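Long-range contacts in serine--tRNA ligase (PDB 2DQ0), which catalyses the ATP-dependent attachment of serine to tRNA(Ser) and probably also charges tRNA(Sec) with serine: residues V372-C377 with L403-I408; V276-C281 with H303-F308; V340-T345 with K354-E359; L247-T252 with P280-E285. One frame throughout, in Å; residues are numbered along the deposited sequence.

Contact 1. Residues V372-C377 with L403-I408. With SSA (5'-O-(N-(L-seryl)-sulfamoyl)adenosine), chain G.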
# COMPACT_ATOMS: atom_id res chain seq x y z
N VAL A 372 5.46 -20.06 4.79
CA VAL A 372 4.79 -20.10 3.48
C VAL A 372 3.58 -21.01 3.50
O VAL A 372 3.50 -21.96 4.27
CB VAL A 372 5.73 -20.54 2.28
CG1 VAL A 372 7.08 -20.93 2.76
CG2 VAL A 372 5.09 -21.69 1.48
N SER A 373 2.62 -20.71 2.63
CA SER A 373 1.40 -21.49 2.50
C SER A 373 1.13 -21.74 1.02
O SER A 373 1.27 -20.83 0.19
CB SER A 373 0.24 -20.71 3.11
OG SER A 373 -0.48 -21.53 4.01
N ALA A 374 0.77 -22.98 0.70
CA ALA A 374 0.44 -23.38 -0.68
C ALA A 374 -0.94 -24.03 -0.66
O ALA A 374 -1.15 -25.05 -0.03
CB ALA A 374 1.48 -24.37 -1.21
N SER A 375 -1.88 -23.44 -1.37
CA SER A 375 -3.24 -23.96 -1.39
C SER A 375 -3.75 -24.37 -2.77
O SER A 375 -3.39 -23.79 -3.79
CB SER A 375 -4.21 -22.90 -0.86
OG SER A 375 -3.80 -22.41 0.41
N ASN A 376 -4.58 -25.41 -2.80
CA ASN A 376 -5.20 -25.77 -4.05
C ASN A 376 -6.63 -25.31 -3.77
O ASN A 376 -7.33 -25.82 -2.89
CB ASN A 376 -5.18 -27.27 -4.31
CG ASN A 376 -5.88 -27.63 -5.61
OD1 ASN A 376 -6.57 -26.80 -6.22
ND2 ASN A 376 -5.71 -28.87 -6.04
N CYS A 377 -7.07 -24.31 -4.51
CA CYS A 377 -8.40 -23.80 -4.27
C CYS A 377 -9.50 -24.45 -5.08
O CYS A 377 -10.65 -24.03 -4.98
CB CYS A 377 -8.41 -22.29 -4.49
SG CYS A 377 -7.36 -21.46 -3.30
N LEU A 403 -4.83 -21.97 -7.81
CA LEU A 403 -3.92 -22.31 -6.75
C LEU A 403 -3.04 -21.11 -6.41
O LEU A 403 -2.86 -20.21 -7.24
CB LEU A 403 -3.04 -23.50 -7.14
CG LEU A 403 -3.75 -24.85 -7.25
CD1 LEU A 403 -4.34 -25.01 -8.65
CD2 LEU A 403 -2.75 -25.94 -6.98
N ASN A 404 -2.51 -21.08 -5.19
CA ASN A 404 -1.62 -20.01 -4.79
C ASN A 404 -0.64 -20.53 -3.77
O ASN A 404 -0.89 -21.52 -3.07
CB ASN A 404 -2.39 -18.80 -4.25
CG ASN A 404 -3.07 -19.08 -2.93
OD1 ASN A 404 -2.43 -19.16 -1.89
ND2 ASN A 404 -4.38 -19.24 -2.97
N SER A 405 0.50 -19.88 -3.70
CA SER A 405 1.51 -20.29 -2.76
C SER A 405 2.53 -19.20 -2.58
O SER A 405 2.93 -18.50 -3.52
CB SER A 405 2.22 -21.55 -3.25
OG SER A 405 3.27 -21.93 -2.38
N THR A 406 2.95 -19.06 -1.35
CA THR A 406 3.97 -18.09 -1.04
C THR A 406 5.23 -18.55 -1.77
O THR A 406 5.48 -19.75 -1.87
CB THR A 406 4.31 -18.12 0.46
OG1 THR A 406 3.10 -18.11 1.22
CG2 THR A 406 5.18 -16.92 0.83
N ALA A 407 5.98 -17.60 -2.32
CA ALA A 407 7.28 -17.95 -2.89
C ALA A 407 8.10 -17.46 -1.69
O ALA A 407 8.74 -18.24 -1.01
CB ALA A 407 7.59 -17.13 -4.12
N ILE A 408 8.05 -16.17 -1.42
CA ILE A 408 8.74 -15.62 -0.25
C ILE A 408 8.04 -14.40 0.33
O ILE A 408 7.78 -13.41 -0.35
CB ILE A 408 10.17 -15.15 -0.56
CG1 ILE A 408 11.08 -16.34 -0.82
CG2 ILE A 408 10.71 -14.33 0.63
CD1 ILE A 408 12.55 -15.93 -1.11
N10 SSA G . -1.92 -16.04 -0.78
CA SSA G . -1.53 -17.02 0.24
CB SSA G . -0.25 -17.72 -0.14
OG SSA G . 0.89 -16.86 -0.02
C9 SSA G . -1.33 -16.41 1.62
O9 SSA G . -1.36 -15.20 1.79
N8 SSA G . -1.14 -17.27 2.64
S1 SSA G . -0.86 -16.71 4.12
O1S SSA G . -2.07 -15.98 4.49
O2S SSA G . -0.44 -17.87 4.91
O5' SSA G . 0.32 -15.71 3.93
C5' SSA G . 1.54 -16.17 3.37
C4' SSA G . 2.71 -15.87 4.25
O4' SSA G . 2.86 -14.45 4.43
C3' SSA G . 2.71 -16.42 5.66
O3' SSA G . 3.04 -17.79 5.64
C2' SSA G . 3.83 -15.59 6.25
O2' SSA G . 5.12 -15.96 5.81
C1' SSA G . 3.48 -14.20 5.68
N9 SSA G . 2.52 -13.45 6.49
C8 SSA G . 1.15 -13.61 6.60
N7 SSA G . 0.59 -12.76 7.42
C5 SSA G . 1.65 -12.00 7.89
C6 SSA G . 1.73 -10.92 8.81
N6 SSA G . 0.67 -10.43 9.44
N1 SSA G . 2.95 -10.36 9.05
C2 SSA G . 4.03 -10.86 8.40
N3 SSA G . 4.08 -11.88 7.51
C4 SSA G . 2.85 -12.41 7.31
O HOH W 1 -1.89 -20.72 0.27

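Contact 2. Residues V276-C281 with H303-F308. With SSA (5'-O-(N-(L-seryl)-sulfamoyl)adenosine), chain G.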
# COMPACT_ATOMS: atom_id res chain seq x y z
N VAL A 276 3.51 -14.91 -11.11
CA VAL A 276 4.31 -14.70 -9.93
C VAL A 276 4.26 -13.20 -9.67
O VAL A 276 4.87 -12.41 -10.38
CB VAL A 276 5.77 -15.18 -10.09
CG1 VAL A 276 6.38 -14.67 -11.41
CG2 VAL A 276 6.56 -14.71 -8.89
N GLY A 277 3.48 -12.80 -8.66
CA GLY A 277 3.36 -11.40 -8.34
C GLY A 277 4.22 -10.96 -7.17
O GLY A 277 4.66 -11.79 -6.35
N VAL A 278 4.47 -9.65 -7.10
CA VAL A 278 5.22 -9.02 -6.02
C VAL A 278 4.29 -7.92 -5.58
O VAL A 278 3.65 -7.27 -6.42
CB VAL A 278 6.49 -8.26 -6.46
CG1 VAL A 278 7.46 -8.15 -5.29
CG2 VAL A 278 7.11 -8.90 -7.64
N SER A 279 4.20 -7.68 -4.28
CA SER A 279 3.36 -6.60 -3.81
C SER A 279 3.43 -6.45 -2.32
O SER A 279 3.78 -7.39 -1.61
CB SER A 279 1.89 -6.86 -4.17
OG SER A 279 1.23 -7.56 -3.13
N PRO A 280 3.16 -5.24 -1.82
CA PRO A 280 3.20 -5.13 -0.37
C PRO A 280 1.87 -5.79 0.03
O PRO A 280 1.01 -6.03 -0.83
CB PRO A 280 3.25 -3.61 -0.13
CG PRO A 280 2.57 -3.04 -1.34
CD PRO A 280 3.09 -3.91 -2.46
N CYS A 281 1.71 -6.13 1.30
CA CYS A 281 0.49 -6.76 1.79
C CYS A 281 0.04 -6.07 3.05
O CYS A 281 0.87 -5.76 3.91
CB CYS A 281 0.73 -8.24 2.09
SG CYS A 281 1.30 -9.22 0.69
N HIS A 303 6.11 -7.43 2.57
CA HIS A 303 6.29 -7.68 1.15
C HIS A 303 6.25 -9.18 0.88
O HIS A 303 6.77 -9.97 1.67
CB HIS A 303 7.63 -7.10 0.73
CG HIS A 303 7.69 -5.61 0.83
ND1 HIS A 303 8.88 -4.92 0.97
CD2 HIS A 303 6.71 -4.68 0.78
CE1 HIS A 303 8.62 -3.62 1.00
NE2 HIS A 303 7.32 -3.45 0.89
N LYS A 304 5.61 -9.56 -0.22
CA LYS A 304 5.51 -10.97 -0.58
C LYS A 304 5.51 -11.27 -2.08
O LYS A 304 4.76 -10.67 -2.85
CB LYS A 304 4.27 -11.59 0.06
CG LYS A 304 4.15 -13.08 -0.19
CD LYS A 304 3.08 -13.71 0.70
CE LYS A 304 1.72 -13.01 0.52
NZ LYS A 304 1.25 -13.03 -0.90
N VAL A 305 6.37 -12.19 -2.48
CA VAL A 305 6.45 -12.63 -3.86
C VAL A 305 5.50 -13.82 -3.85
O VAL A 305 5.69 -14.77 -3.08
CB VAL A 305 7.87 -13.09 -4.20
CG1 VAL A 305 7.92 -13.71 -5.60
CG2 VAL A 305 8.82 -11.91 -4.12
N GLU A 306 4.47 -13.78 -4.70
CA GLU A 306 3.44 -14.82 -4.73
C GLU A 306 3.29 -15.63 -6.01
O GLU A 306 3.33 -15.09 -7.11
CB GLU A 306 2.10 -14.15 -4.41
CG GLU A 306 0.89 -15.05 -4.48
CD GLU A 306 0.64 -15.76 -3.18
OE1 GLU A 306 1.59 -15.86 -2.38
OE2 GLU A 306 -0.51 -16.21 -2.95
N GLN A 307 3.07 -16.94 -5.84
CA GLN A 307 2.84 -17.84 -6.97
C GLN A 307 1.33 -18.01 -7.12
O GLN A 307 0.64 -18.27 -6.14
CB GLN A 307 3.39 -19.25 -6.71
CG GLN A 307 4.89 -19.43 -6.55
CD GLN A 307 5.21 -20.86 -6.17
OE1 GLN A 307 5.55 -21.17 -5.01
NE2 GLN A 307 5.08 -21.76 -7.13
N PHE A 308 0.82 -17.86 -8.34
CA PHE A 308 -0.61 -18.08 -8.55
C PHE A 308 -0.78 -18.86 -9.84
O PHE A 308 -0.12 -18.57 -10.85
CB PHE A 308 -1.36 -16.76 -8.62
CG PHE A 308 -2.86 -16.91 -8.58
CD1 PHE A 308 -3.58 -17.31 -9.71
CD2 PHE A 308 -3.56 -16.59 -7.41
CE1 PHE A 308 -4.98 -17.37 -9.68
CE2 PHE A 308 -4.95 -16.65 -7.36
CZ PHE A 308 -5.67 -17.04 -8.51
N10 SSA G . -1.92 -16.04 -0.78
CA SSA G . -1.53 -17.02 0.24
CB SSA G . -0.25 -17.72 -0.14
OG SSA G . 0.89 -16.86 -0.02
C9 SSA G . -1.33 -16.41 1.62
O9 SSA G . -1.36 -15.20 1.79
N8 SSA G . -1.14 -17.27 2.64
S1 SSA G . -0.86 -16.71 4.12
O1S SSA G . -2.07 -15.98 4.49
O2S SSA G . -0.44 -17.87 4.91
O5' SSA G . 0.32 -15.71 3.93
C5' SSA G . 1.54 -16.17 3.37
C4' SSA G . 2.71 -15.87 4.25
O4' SSA G . 2.86 -14.45 4.43
C3' SSA G . 2.71 -16.42 5.66
O3' SSA G . 3.04 -17.79 5.64
C2' SSA G . 3.83 -15.59 6.25
O2' SSA G . 5.12 -15.96 5.81
C1' SSA G . 3.48 -14.20 5.68
N9 SSA G . 2.52 -13.45 6.49
C8 SSA G . 1.15 -13.61 6.60
N7 SSA G . 0.59 -12.76 7.42
C5 SSA G . 1.65 -12.00 7.89
C6 SSA G . 1.73 -10.92 8.81
N6 SSA G . 0.67 -10.43 9.44
N1 SSA G . 2.95 -10.36 9.05
C2 SSA G . 4.03 -10.86 8.40
N3 SSA G . 4.08 -11.88 7.51
C4 SSA G . 2.85 -12.41 7.31
O HOH W 2 1.99 -10.22 -2.45

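Contact 3. Residues V340-T345 with K354-E359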
# COMPACT_ATOMS: atom_id res chain seq x y z
N VAL A 340 7.60 -29.43 6.31
CA VAL A 340 6.38 -28.97 5.67
C VAL A 340 5.26 -29.77 6.28
O VAL A 340 5.39 -30.95 6.57
CB VAL A 340 6.41 -29.07 4.11
CG1 VAL A 340 7.76 -29.53 3.63
CG2 VAL A 340 5.27 -29.93 3.61
N VAL A 341 4.13 -29.09 6.46
CA VAL A 341 3.00 -29.70 7.12
C VAL A 341 1.73 -29.77 6.28
O VAL A 341 1.49 -28.93 5.43
CB VAL A 341 2.73 -28.90 8.42
CG1 VAL A 341 1.37 -29.19 8.96
CG2 VAL A 341 3.80 -29.23 9.46
N ASN A 342 0.94 -30.81 6.50
CA ASN A 342 -0.33 -30.93 5.82
C ASN A 342 -1.31 -30.41 6.86
O ASN A 342 -1.46 -30.97 7.95
CB ASN A 342 -0.65 -32.37 5.48
CG ASN A 342 -1.96 -32.51 4.68
OD1 ASN A 342 -2.66 -31.52 4.42
ND2 ASN A 342 -2.28 -33.74 4.29
N ILE A 343 -1.96 -29.31 6.53
CA ILE A 343 -2.88 -28.70 7.45
C ILE A 343 -4.16 -29.48 7.55
O ILE A 343 -4.71 -29.90 6.53
CB ILE A 343 -3.11 -27.26 7.03
CG1 ILE A 343 -1.79 -26.52 7.23
CG2 ILE A 343 -4.29 -26.63 7.82
CD1 ILE A 343 -1.80 -25.13 6.69
N CYS A 344 -4.62 -29.66 8.78
CA CYS A 344 -5.83 -30.42 9.07
C CYS A 344 -7.13 -29.67 8.81
O CYS A 344 -7.13 -28.44 8.61
CB CYS A 344 -5.79 -30.99 10.51
SG CYS A 344 -5.96 -29.83 11.91
N THR A 345 -8.22 -30.42 8.81
CA THR A 345 -9.54 -29.89 8.54
C THR A 345 -9.93 -28.68 9.38
O THR A 345 -10.49 -27.71 8.84
CB THR A 345 -10.63 -30.98 8.72
OG1 THR A 345 -10.44 -31.64 9.97
CG2 THR A 345 -10.57 -32.00 7.58
N LYS A 354 -7.06 -28.28 0.16
CA LYS A 354 -5.91 -28.89 0.81
C LYS A 354 -4.81 -27.83 0.89
O LYS A 354 -4.67 -27.00 -0.02
CB LYS A 354 -5.40 -30.10 0.02
CG LYS A 354 -4.20 -30.78 0.65
CD LYS A 354 -3.76 -32.00 -0.13
CE LYS A 354 -2.69 -32.78 0.59
NZ LYS A 354 -2.35 -34.02 -0.17
N LYS A 355 -4.05 -27.84 1.98
CA LYS A 355 -3.01 -26.84 2.16
C LYS A 355 -1.72 -27.36 2.79
O LYS A 355 -1.75 -28.13 3.75
CB LYS A 355 -3.57 -25.68 2.98
CG LYS A 355 -2.56 -24.59 3.34
CD LYS A 355 -3.23 -23.23 3.45
CE LYS A 355 -4.25 -23.12 4.57
NZ LYS A 355 -5.18 -21.96 4.34
N TYR A 356 -0.59 -26.94 2.23
CA TYR A 356 0.72 -27.30 2.77
C TYR A 356 1.38 -26.03 3.27
O TYR A 356 1.30 -24.99 2.62
CB TYR A 356 1.62 -27.91 1.71
CG TYR A 356 1.24 -29.28 1.22
CD1 TYR A 356 1.22 -29.56 -0.14
CD2 TYR A 356 0.94 -30.31 2.11
CE1 TYR A 356 0.94 -30.83 -0.62
CE2 TYR A 356 0.65 -31.60 1.64
CZ TYR A 356 0.65 -31.85 0.28
OH TYR A 356 0.40 -33.11 -0.21
N ASP A 357 2.03 -26.11 4.43
CA ASP A 357 2.73 -24.96 4.99
C ASP A 357 4.21 -25.30 5.17
O ASP A 357 4.58 -26.45 5.44
CB ASP A 357 2.19 -24.59 6.38
CG ASP A 357 0.92 -23.75 6.32
OD1 ASP A 357 0.26 -23.68 5.26
OD2 ASP A 357 0.56 -23.17 7.37
N ILE A 358 5.06 -24.31 5.00
CA ILE A 358 6.46 -24.53 5.26
C ILE A 358 6.72 -23.80 6.58
O ILE A 358 6.60 -22.58 6.64
CB ILE A 358 7.36 -23.92 4.20
CG1 ILE A 358 7.09 -24.60 2.85
CG2 ILE A 358 8.82 -24.08 4.64
CD1 ILE A 358 7.96 -24.09 1.72
N GLU A 359 7.05 -24.56 7.63
CA GLU A 359 7.34 -23.96 8.93
C GLU A 359 8.82 -24.08 9.14
O GLU A 359 9.34 -25.19 9.23
CB GLU A 359 6.60 -24.68 10.06
CG GLU A 359 5.08 -24.51 10.02
CD GLU A 359 4.35 -25.48 10.95
OE1 GLU A 359 3.12 -25.37 11.11
OE2 GLU A 359 5.02 -26.37 11.52

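Contact 4. Residues L247-T252 with P280-E285. With SSA (5'-O-(N-(L-seryl)-sulfamoyl)adenosine), chain G.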
# COMPACT_ATOMS: atom_id res chain seq x y z
N LEU A 247 -12.70 0.49 -2.65
CA LEU A 247 -11.30 0.09 -2.70
C LEU A 247 -10.86 -0.56 -1.39
O LEU A 247 -11.16 -0.09 -0.29
CB LEU A 247 -10.41 1.30 -2.99
CG LEU A 247 -10.53 1.91 -4.40
CD1 LEU A 247 -9.74 3.20 -4.47
CD2 LEU A 247 -10.01 0.91 -5.44
N TYR A 248 -10.15 -1.68 -1.53
CA TYR A 248 -9.67 -2.42 -0.38
C TYR A 248 -8.17 -2.70 -0.57
O TYR A 248 -7.73 -2.99 -1.67
CB TYR A 248 -10.44 -3.73 -0.28
CG TYR A 248 -11.92 -3.51 -0.04
CD1 TYR A 248 -12.76 -3.07 -1.07
CD2 TYR A 248 -12.46 -3.66 1.24
CE1 TYR A 248 -14.10 -2.78 -0.81
CE2 TYR A 248 -13.78 -3.38 1.50
CZ TYR A 248 -14.59 -2.95 0.48
OH TYR A 248 -15.90 -2.73 0.76
N LEU A 249 -7.39 -2.56 0.50
CA LEU A 249 -5.95 -2.82 0.42
C LEU A 249 -5.81 -4.33 0.37
O LEU A 249 -6.42 -5.05 1.16
CB LEU A 249 -5.21 -2.24 1.63
CG LEU A 249 -5.27 -0.71 1.74
CD1 LEU A 249 -4.47 -0.25 2.92
CD2 LEU A 249 -4.76 -0.07 0.46
N ILE A 250 -5.02 -4.82 -0.57
CA ILE A 250 -4.87 -6.25 -0.71
C ILE A 250 -4.04 -6.85 0.41
O ILE A 250 -3.09 -6.25 0.88
CB ILE A 250 -4.23 -6.61 -2.07
CG1 ILE A 250 -2.84 -6.00 -2.18
CG2 ILE A 250 -5.08 -6.06 -3.22
CD1 ILE A 250 -2.10 -6.48 -3.40
N PRO A 251 -4.44 -8.04 0.88
CA PRO A 251 -3.74 -8.75 1.96
C PRO A 251 -2.71 -9.71 1.39
O PRO A 251 -1.98 -10.34 2.13
CB PRO A 251 -4.87 -9.48 2.69
CG PRO A 251 -5.80 -9.80 1.57
CD PRO A 251 -5.83 -8.52 0.77
N THR A 252 -2.67 -9.80 0.07
CA THR A 252 -1.77 -10.70 -0.64
C THR A 252 -2.01 -10.48 -2.12
O THR A 252 -3.13 -10.19 -2.51
CB THR A 252 -2.07 -12.18 -0.33
OG1 THR A 252 -1.60 -12.99 -1.41
CG2 THR A 252 -3.54 -12.41 -0.13
N PRO A 280 3.16 -5.24 -1.82
CA PRO A 280 3.20 -5.13 -0.37
C PRO A 280 1.87 -5.79 0.03
O PRO A 280 1.01 -6.03 -0.83
CB PRO A 280 3.25 -3.61 -0.13
CG PRO A 280 2.57 -3.04 -1.34
CD PRO A 280 3.09 -3.91 -2.46
N CYS A 281 1.71 -6.13 1.30
CA CYS A 281 0.49 -6.76 1.79
C CYS A 281 0.04 -6.07 3.05
O CYS A 281 0.87 -5.76 3.91
CB CYS A 281 0.73 -8.24 2.09
SG CYS A 281 1.30 -9.22 0.69
N PHE A 282 -1.26 -5.85 3.18
CA PHE A 282 -1.80 -5.18 4.35
C PHE A 282 -2.84 -6.02 5.03
O PHE A 282 -3.79 -6.48 4.39
CB PHE A 282 -2.40 -3.83 3.95
CG PHE A 282 -1.52 -3.01 3.07
CD1 PHE A 282 -1.51 -3.21 1.69
CD2 PHE A 282 -0.66 -2.07 3.62
CE1 PHE A 282 -0.65 -2.48 0.86
CE2 PHE A 282 0.21 -1.32 2.80
CZ PHE A 282 0.21 -1.54 1.42
N ARG A 283 -2.67 -6.22 6.33
CA ARG A 283 -3.64 -7.00 7.09
C ARG A 283 -3.86 -6.37 8.45
O ARG A 283 -2.94 -5.87 9.09
CB ARG A 283 -3.20 -8.47 7.25
CG ARG A 283 -2.06 -8.90 6.38
CD ARG A 283 -2.41 -9.93 5.33
NE ARG A 283 -2.38 -11.30 5.82
CZ ARG A 283 -2.13 -12.35 5.05
NH1 ARG A 283 -1.86 -12.19 3.77
NH2 ARG A 283 -2.17 -13.58 5.55
N LYS A 284 -5.11 -6.38 8.87
CA LYS A 284 -5.51 -5.82 10.15
C LYS A 284 -4.99 -6.65 11.32
O LYS A 284 -4.67 -6.10 12.37
CB LYS A 284 -7.03 -5.76 10.25
CG LYS A 284 -7.74 -4.69 9.42
CD LYS A 284 -9.26 -4.91 9.53
CE LYS A 284 -10.06 -3.80 8.91
NZ LYS A 284 -11.51 -4.19 8.80
N GLU A 285 -4.89 -7.96 11.12
CA GLU A 285 -4.48 -8.86 12.19
C GLU A 285 -5.33 -8.51 13.42
O GLU A 285 -4.81 -8.41 14.53
CB GLU A 285 -3.00 -8.72 12.53
CG GLU A 285 -2.07 -9.22 11.44
CD GLU A 285 -2.28 -10.70 11.07
OE1 GLU A 285 -2.64 -11.51 11.95
OE2 GLU A 285 -2.06 -11.05 9.89
N10 SSA G . -1.92 -16.04 -0.78
CA SSA G . -1.53 -17.02 0.24
CB SSA G . -0.25 -17.72 -0.14
OG SSA G . 0.89 -16.86 -0.02
C9 SSA G . -1.33 -16.41 1.62
O9 SSA G . -1.36 -15.20 1.79
N8 SSA G . -1.14 -17.27 2.64
S1 SSA G . -0.86 -16.71 4.12
O1S SSA G . -2.07 -15.98 4.49
O2S SSA G . -0.44 -17.87 4.91
O5' SSA G . 0.32 -15.71 3.93
C5' SSA G . 1.54 -16.17 3.37
C4' SSA G . 2.71 -15.87 4.25
O4' SSA G . 2.86 -14.45 4.43
C3' SSA G . 2.71 -16.42 5.66
O3' SSA G . 3.04 -17.79 5.64
C2' SSA G . 3.83 -15.59 6.25
O2' SSA G . 5.12 -15.96 5.81
C1' SSA G . 3.48 -14.20 5.68
N9 SSA G . 2.52 -13.45 6.49
C8 SSA G . 1.15 -13.61 6.60
N7 SSA G . 0.59 -12.76 7.42
C5 SSA G . 1.65 -12.00 7.89
C6 SSA G . 1.73 -10.92 8.81
N6 SSA G . 0.67 -10.43 9.44
N1 SSA G . 2.95 -10.36 9.05
C2 SSA G . 4.03 -10.86 8.40
N3 SSA G . 4.08 -11.88 7.51
C4 SSA G . 2.85 -12.41 7.31
O HOH W 3 -6.27 -5.27 3.89

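Contact 1. Residues V372-C377 with L403-I408
T406 OG1 is held by two hydrogen bonds, one from the protein and one to the ligand: the backbone N of S373 donates to it at 3.0 Å, almost straight at 167°, while T406 OG1 donates to OG of the seryl group of SSA at 2.8 Å. The T406 side chain crosses that of V372. Its hydroxyl stands anti to the carbonyl carbon (chi1 -47°), which carries OG1 to S373 N and CG2 to the side of V372. S375 N gives N404 O a bond of 2.7 Å, and the return bond from N404 N to S375 O is longer. On the serine-binding face the N404 amide reaches OD1 toward SSA, close to its CB and CA; a water donates to N404 OD1 at 2.7 Å and joins it to S375 OG. On the reverse face apolar and polar groups mix: A374 CB lies against the S405 side chain, and L403 lays CG and CD2 across N376, both packed against helix 316-333. The S373 hydroxyl is hydrogen-bonded to D357 on the next strand. Two antiparallel strands that bury one face under a helix and offer the other to seryl-adenylate are characteristic of the class II synthetase catalytic sheet.

Contact 2. Residues V276-C281 with H303-F308
C281 SG rests against the bent chain of K304, 3.8 Å from K304 CE and nearly as close to CB. K304 leaves the backbone with CG anti to the backbone N, runs straight to CD, then folds twice in the same sense (chi3 55°, chi4 57°). The two bends place the ammonium near E306 and T252, where NZ hydrogen-bonds T252 OG1, forms a salt bridge with E306 OE1 at 3.2 Å, whose hydrogen bond is weak, and is joined by a water to S279 OG and to the K304 carbonyl.

E306 bends at chi2 (87°), lifting its carboxylate off strand 273-282 and toward SSA. The two oxygens divide the seryl group between them: OE1 accepts from SSA OG at 2.7 Å and OE2 from SSA N10 at 2.6 Å.

On the other face three valines pack together. V305 fits between V276 and V278, side by side with both and pointing the same way; its CG1 meets V276 CG2 at 3.7 Å, and its CG2 faces V278 CG1 more loosely, with V278 and V305 against helix 190-209 and V276 against F212. H303 turns the CD2 edge of its ring to P280, with P280 CB in the ring plane at 3.7 Å from CD2. Its ring nitrogens are held by D196 and by Y219 of the second subunit.

In the backbone, G277 and E306 exchange two bonds; K304 N also donates to S279 O, while the return bond is weak. The antiparallel strands are those of motif 2 of class II aminoacyl-tRNA synthetases, with the serine site on one face and the dimer partner at the H303 end.

Contact 3. Residues V340-T345 with K354-E359
V341 and D357 form the hydrogen-bonded pair of this ladder, V341 N giving to D357 O at 2.9 Å and D357 N to V341 O at 3.0 Å. Past it, I343 N reaches K355 O in an almost straight bond (173°), which holds the two chains together beyond N342.

The apolar contact is made by I343. Its CG1 stands anti to the carbonyl carbon (chi1 -66°), and the extended chain brings CD1 onto the aliphatic part of K355, 3.5 Å from K355 CG. V341 CG2 is in van der Waals contact with E359 OE2, the oxygen that is salt-bridged to R339.

On the opposite face the contacts involve flat groups. V341 O lies at the edge of the Y356 ring, in its plane and 3.6 Å from CD2, while the N342 amide sits near CE2 with its plane 65° from that of the ring. The extended K354 crosses N342 at about a right angle and carries NZ to Y356 OH at 2.9 Å; NZ also bonds S113.

D357 OD1 is hydrogen-bonded to the S373 hydroxyl of the next strand, beside the adenylate pocket. The pair is a beta hairpin within the mostly antiparallel sheet of the class II catalytic core.

Contact 4. Residues L247-T252 with P280-E285
L249 lies over one face of the F282 ring, its CD1 4.0 Å above the plane and offset toward the rim; the two side chains cross obliquely. F282 begins the F-R-x-E signature of class II motif 2, and its strand meets the segment 249-252 at a steep angle. One backbone bond, F282 N to I250 O at 3.0 Å, ties the crossing, and a water donating to both L249 O and F282 O bridges it.

R283 CD touches P251 CB, and the chain bends at chi2 (-114°) and chi3 (-84°). These bends set the guanidinium between P251 O and SSA. NH1 points to P251 O, although the modelled separation is too short to be taken literally, and NH2 donates to the sulfamoyl oxygen O1S of SSA at 2.6 Å. One face of the guanidinium lies under the adenine, with SSA C8 3.5 Å above its plane toward the rim.

T252 turns its side chain from the strand to the ligand, though its CA still touches C281 SG. Its OG1 caps E254 N at the start of helix 254-259 and takes a weak bond from SSA N10. At the far end of the nucleotide, E285 OE2 accepts from the adenine amino group N6 of SSA at 2.8 Å.

In the fold
All four contacts are buried and belong to one catalytic domain, yet their chemistry follows their place round SSA. Contacts 1 and 2 are adjacent ladders of the same sheet, joined where strands 398-406 and 301-311 pair, and together they hold the seryl end. Contact 4 shares P280 and C281 with contact 2 but leaves ladder pairing for largely loop segments, with charged groups reaching the sulfamoyl and adenine; both also touch the second subunit. Contact 3, whose centre is about 23 Å from that of contact 4, does not touch SSA: it flanks contact 1 through strand 367-376, and its partly exposed lysines and glutamate make it the least enclosed.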